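Local coordinates for fibrinogen-binding protein (Staphylococcus aureus subsp. aureus, PDB 3T49) that is a truncated form of SCIN-B, a secreted staphylococcal inhibitor that probably blocks host complement by binding C3b-containing convertases, at residues 9-13 against 41-45; 15-19 against 64-68. One frame throughout, in Å; residues are numbered along the deposited sequence. Where two conformers were deposited one is given.

Interaction 1 of 2, residues 9-13 against 41-45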
# COMPACT_ATOMS: atom_id res chain seq x y z
N LEU A 9 -4.82 -4.33 -7.41
CA LEU A 9 -4.74 -3.25 -6.43
C LEU A 9 -5.63 -3.54 -5.23
O LEU A 9 -5.22 -3.31 -4.10
CB LEU A 9 -5.09 -1.93 -7.09
CG LEU A 9 -5.01 -0.71 -6.20
CD1 LEU A 9 -3.65 -0.56 -5.51
CD2 LEU A 9 -5.35 0.52 -7.02
N ARG A 10 -6.84 -4.07 -5.43
CA ARG A 10 -7.67 -4.45 -4.30
C ARG A 10 -6.98 -5.52 -3.43
O ARG A 10 -7.06 -5.44 -2.19
CB ARG A 10 -9.06 -4.91 -4.81
CG ARG A 10 -10.07 -5.31 -3.70
CD ARG A 10 -10.18 -4.34 -2.52
NE ARG A 10 -10.79 -3.05 -2.87
CZ ARG A 10 -11.03 -2.06 -2.02
NH1 ARG A 10 -10.70 -2.17 -0.74
NH2 ARG A 10 -11.59 -0.93 -2.44
N THR A 11 -6.34 -6.50 -4.05
CA THR A 11 -5.62 -7.53 -3.31
C THR A 11 -4.56 -6.88 -2.42
O THR A 11 -4.41 -7.25 -1.25
CB THR A 11 -5.01 -8.55 -4.25
OG1 THR A 11 -6.09 -9.27 -4.88
CG2 THR A 11 -4.12 -9.54 -3.51
N LEU A 12 -3.84 -5.90 -2.94
CA LEU A 12 -2.84 -5.19 -2.12
C LEU A 12 -3.51 -4.43 -1.00
O LEU A 12 -3.02 -4.43 0.14
CB LEU A 12 -1.96 -4.28 -2.97
CG LEU A 12 -0.99 -5.00 -3.87
CD1 LEU A 12 -0.53 -4.04 -4.96
CD2 LEU A 12 0.20 -5.57 -3.15
N LEU A 13 -4.63 -3.76 -1.30
CA LEU A 13 -5.36 -3.00 -0.27
C LEU A 13 -5.85 -3.90 0.84
O LEU A 13 -5.96 -3.48 2.00
CB LEU A 13 -6.55 -2.27 -0.87
CG LEU A 13 -6.24 -0.96 -1.51
CD1 LEU A 13 -7.54 -0.43 -2.19
CD2 LEU A 13 -5.72 0.02 -0.43
N ALA A 41 -5.06 4.73 -3.57
CA ALA A 41 -5.60 3.50 -4.19
C ALA A 41 -7.11 3.51 -4.21
O ALA A 41 -7.74 3.20 -5.24
CB ALA A 41 -5.13 2.27 -3.46
N LYS A 42 -7.72 3.85 -3.08
CA LYS A 42 -9.18 3.84 -3.03
C LYS A 42 -9.79 4.85 -3.96
O LYS A 42 -10.79 4.56 -4.62
CB LYS A 42 -9.66 4.02 -1.59
CG LYS A 42 -9.28 2.87 -0.72
CD LYS A 42 -9.68 3.04 0.74
CE LYS A 42 -9.27 1.81 1.52
NZ LYS A 42 -9.74 1.80 2.94
N ALA A 43 -9.19 6.03 -4.05
CA ALA A 43 -9.68 7.06 -4.97
C ALA A 43 -9.48 6.64 -6.41
O ALA A 43 -10.37 6.90 -7.25
CB ALA A 43 -8.97 8.38 -4.71
N ALA A 44 -8.36 6.01 -6.72
CA ALA A 44 -8.07 5.58 -8.09
C ALA A 44 -9.05 4.52 -8.53
O ALA A 44 -9.52 4.53 -9.68
CB ALA A 44 -6.68 5.06 -8.18
N LEU A 45 -9.37 3.60 -7.64
CA LEU A 45 -10.39 2.59 -7.97
C LEU A 45 -11.74 3.24 -8.26
O LEU A 45 -12.38 2.95 -9.26
CB LEU A 45 -10.50 1.55 -6.87
CG LEU A 45 -9.31 0.58 -6.73
CD1 LEU A 45 -9.36 -0.09 -5.41
CD2 LEU A 45 -9.33 -0.41 -7.88

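Interaction 2 of 2, residues 15-19 against 64-68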
# COMPACT_ATOMS: atom_id res chain seq x y z
N LYS A 15 -4.38 -6.14 2.31
CA LYS A 15 -3.31 -6.33 3.31
C LYS A 15 -2.90 -5.04 4.00
O LYS A 15 -2.05 -5.07 4.89
CB LYS A 15 -2.07 -6.92 2.64
CG LYS A 15 -2.35 -8.08 1.74
CD LYS A 15 -1.03 -8.62 1.18
CE LYS A 15 -1.21 -9.26 -0.21
NZ LYS A 15 -2.27 -10.27 -0.20
N SER A 16 -3.46 -3.91 3.61
CA SER A 16 -2.94 -2.63 4.09
C SER A 16 -3.09 -2.40 5.59
O SER A 16 -2.19 -1.86 6.22
CB SER A 16 -3.53 -1.45 3.30
OG SER A 16 -4.95 -1.38 3.43
N ASN A 17 -4.22 -2.80 6.17
CA ASN A 17 -4.38 -2.58 7.61
C ASN A 17 -3.46 -3.48 8.45
O ASN A 17 -2.95 -3.08 9.47
CB ASN A 17 -5.85 -2.77 8.04
CG ASN A 17 -6.76 -1.69 7.47
OD1 ASN A 17 -6.46 -0.51 7.52
ND2 ASN A 17 -7.88 -2.11 6.91
N VAL A 18 -3.25 -4.70 7.98
CA VAL A 18 -2.32 -5.62 8.59
C VAL A 18 -0.91 -5.00 8.56
O VAL A 18 -0.19 -4.98 9.57
CB VAL A 18 -2.36 -7.00 7.87
CG1 VAL A 18 -1.11 -7.80 8.11
CG2 VAL A 18 -3.58 -7.80 8.34
N TYR A 19 -0.48 -4.51 7.41
CA TYR A 19 0.84 -3.91 7.32
C TYR A 19 0.92 -2.65 8.18
O TYR A 19 1.96 -2.42 8.79
CB TYR A 19 1.24 -3.63 5.85
CG TYR A 19 1.94 -4.80 5.21
CD1 TYR A 19 1.24 -5.85 4.65
CD2 TYR A 19 3.32 -4.88 5.23
CE1 TYR A 19 1.89 -6.95 4.10
CE2 TYR A 19 3.97 -5.97 4.69
CZ TYR A 19 3.25 -6.99 4.14
OH TYR A 19 3.88 -8.09 3.58
N TYR A 64 5.42 -2.51 1.33
CA TYR A 64 5.28 -3.82 1.94
C TYR A 64 6.62 -4.55 1.91
O TYR A 64 6.98 -5.22 2.87
CB TYR A 64 4.23 -4.66 1.20
CG TYR A 64 2.80 -4.17 1.29
CD1 TYR A 64 2.41 -3.16 2.16
CD2 TYR A 64 1.84 -4.74 0.48
CE1 TYR A 64 1.09 -2.74 2.21
CE2 TYR A 64 0.52 -4.33 0.53
CZ TYR A 64 0.15 -3.33 1.39
OH TYR A 64 -1.18 -2.91 1.44
N LYS A 65 7.35 -4.49 0.80
CA LYS A 65 8.67 -5.13 0.69
C LYS A 65 9.63 -4.52 1.70
O LYS A 65 10.40 -5.26 2.34
CB LYS A 65 9.20 -5.01 -0.73
CG LYS A 65 10.51 -5.78 -0.92
CD LYS A 65 10.91 -5.81 -2.40
CE LYS A 65 12.08 -6.79 -2.61
NZ LYS A 65 12.58 -6.83 -4.00
N GLU A 66 9.63 -3.19 1.82
CA GLU A 66 10.51 -2.51 2.79
C GLU A 66 10.22 -2.98 4.22
O GLU A 66 11.15 -3.26 5.00
CB GLU A 66 10.41 -0.99 2.69
CG GLU A 66 11.12 -0.48 1.46
CD GLU A 66 10.75 0.90 1.03
OE1 GLU A 66 9.70 1.42 1.43
OE2 GLU A 66 11.50 1.47 0.19
N ILE A 67 8.94 -3.07 4.56
CA ILE A 67 8.55 -3.49 5.90
C ILE A 67 8.94 -4.93 6.12
O ILE A 67 9.53 -5.26 7.17
CB ILE A 67 7.05 -3.26 6.11
CG1 ILE A 67 6.77 -1.75 6.19
CG2 ILE A 67 6.58 -3.97 7.35
CD1 ILE A 67 5.29 -1.42 6.08
N ASP A 68 8.67 -5.81 5.17
CA ASP A 68 9.07 -7.20 5.29
C ASP A 68 10.59 -7.33 5.49
O ASP A 68 11.06 -8.10 6.33
CB ASP A 68 8.70 -8.01 4.04
CG ASP A 68 7.22 -8.31 3.92
OD1 ASP A 68 6.50 -8.18 4.91
OD2 ASP A 68 6.80 -8.76 2.81

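Interaction 1 of 2, residues 9-13 against 41-45
L45 and L9 cross between two nearly antiparallel helices of the SCIN helical bundle, with the methyl CD2 of L9 lying 4.0 Å from CG of L45. L13 completes the group of leucines one helical turn after L9. The short axes of 9-13 and 41-45 approach to 10.7 Å at a signed crossing angle of -150°, wide enough for leucines to fill the interface from both sides. The small side chain of A41 offers a low spot between L9 and L13: its CB lies 3.8 Å from CD1 of L9 and equally close to CD2 of L13, so a single methyl is held by branches from two successive turns. The two leucines reach it differently. L9 has CG anti to its backbone N (chi1 -178°), whereas CG of L13 stands anti to the carbonyl carbon, beside N. CB of both starts toward helix 28-47. L45, whose own CB also heads for the other helix, uses its two branches separately: CD2 stays near L9, while CD1 turns to L13 and R10. On the solvent-exposed side R10 bends at chi2 and chi3, which brings its guanidinium toward 41-45, where CD1 of L13 lies over the centre of one face. K42 runs extended beyond CG, its CG against CD1 of L13. The leucine and alanine contacts are apolar, and M53 of helix 50-72 also touches L45, joining a third helix to this layer. CD1 of L45 ends 3.7 Å from CD1 of L13, the two side chains meeting tip to tip, and 3.8 Å from NH2 of R10.

Interaction 2 of 2, residues 15-19 against 64-68
The rings of Y19 and Y64 lie face to face in an offset stack, their centroids 4.1 Å apart and their planes inclined by 19°. CD1 of Y64 sits over one face of Y19, displaced toward the rim, and CD1 of Y19 lies in the same way over a face of Y64. The stack runs on into the aliphatic part of Y64, whose CB makes a CH-pi contact 4.0 Å from the centroid of the Y19 ring. At the edge of Y19, near the ring plane, come CG2 of I67, 4.0 Å from CD2 of Y19, and the carboxylate of D68; K15 O is also at the edge, in plane. CB of Y19 starts toward 64-68, and chi2 of 84° turns its ring across that bond to lie over Y64. In the SCIN helical bundle this stack packs the first turn of helix 16-22 against helix 50-72, while Y30 and I34 of helix 28-47 touch I67, and I34 also touches Y19. The phenol of Y64 reaches the start of helix 16-22, where its OH lies 3.2 Å from CA of S16. That hydroxyl makes a probable hydrogen bond to L12 O, which anchors the far end of the ring to helix 5-13; in one of its two conformers, S16 has OG hydrogen-bonded to L13 O. The D68 carboxylate is turned 47° from the Y19 ring. Y19 OH lies 2.9 Å from D68 OD1 and 3.1 Å from D68 OD2, and a glycerol, probably from the crystallisation liquor, lies against D68 at a doubtfully short distance.

How the interactions relate
From the N terminus, helix 5-13 supplies the first half of interaction 1, and after a short turn helix 16-22 supplies the first half of interaction 2. The chain then runs through helix 28-47, where 41-45 closes the first loop against 9-13, and on into helix 50-72, where 64-68 closes the second against 15-19. The segments alternate, so the two loops cross. Interaction 1 thus ties helix 5-13 to helix 28-47 and interaction 2 ties helix 16-22 to helix 50-72, on opposite sides of the chain's centre with their centres about 14 Å apart. The two interactions touch through the L12 and Y64 pair.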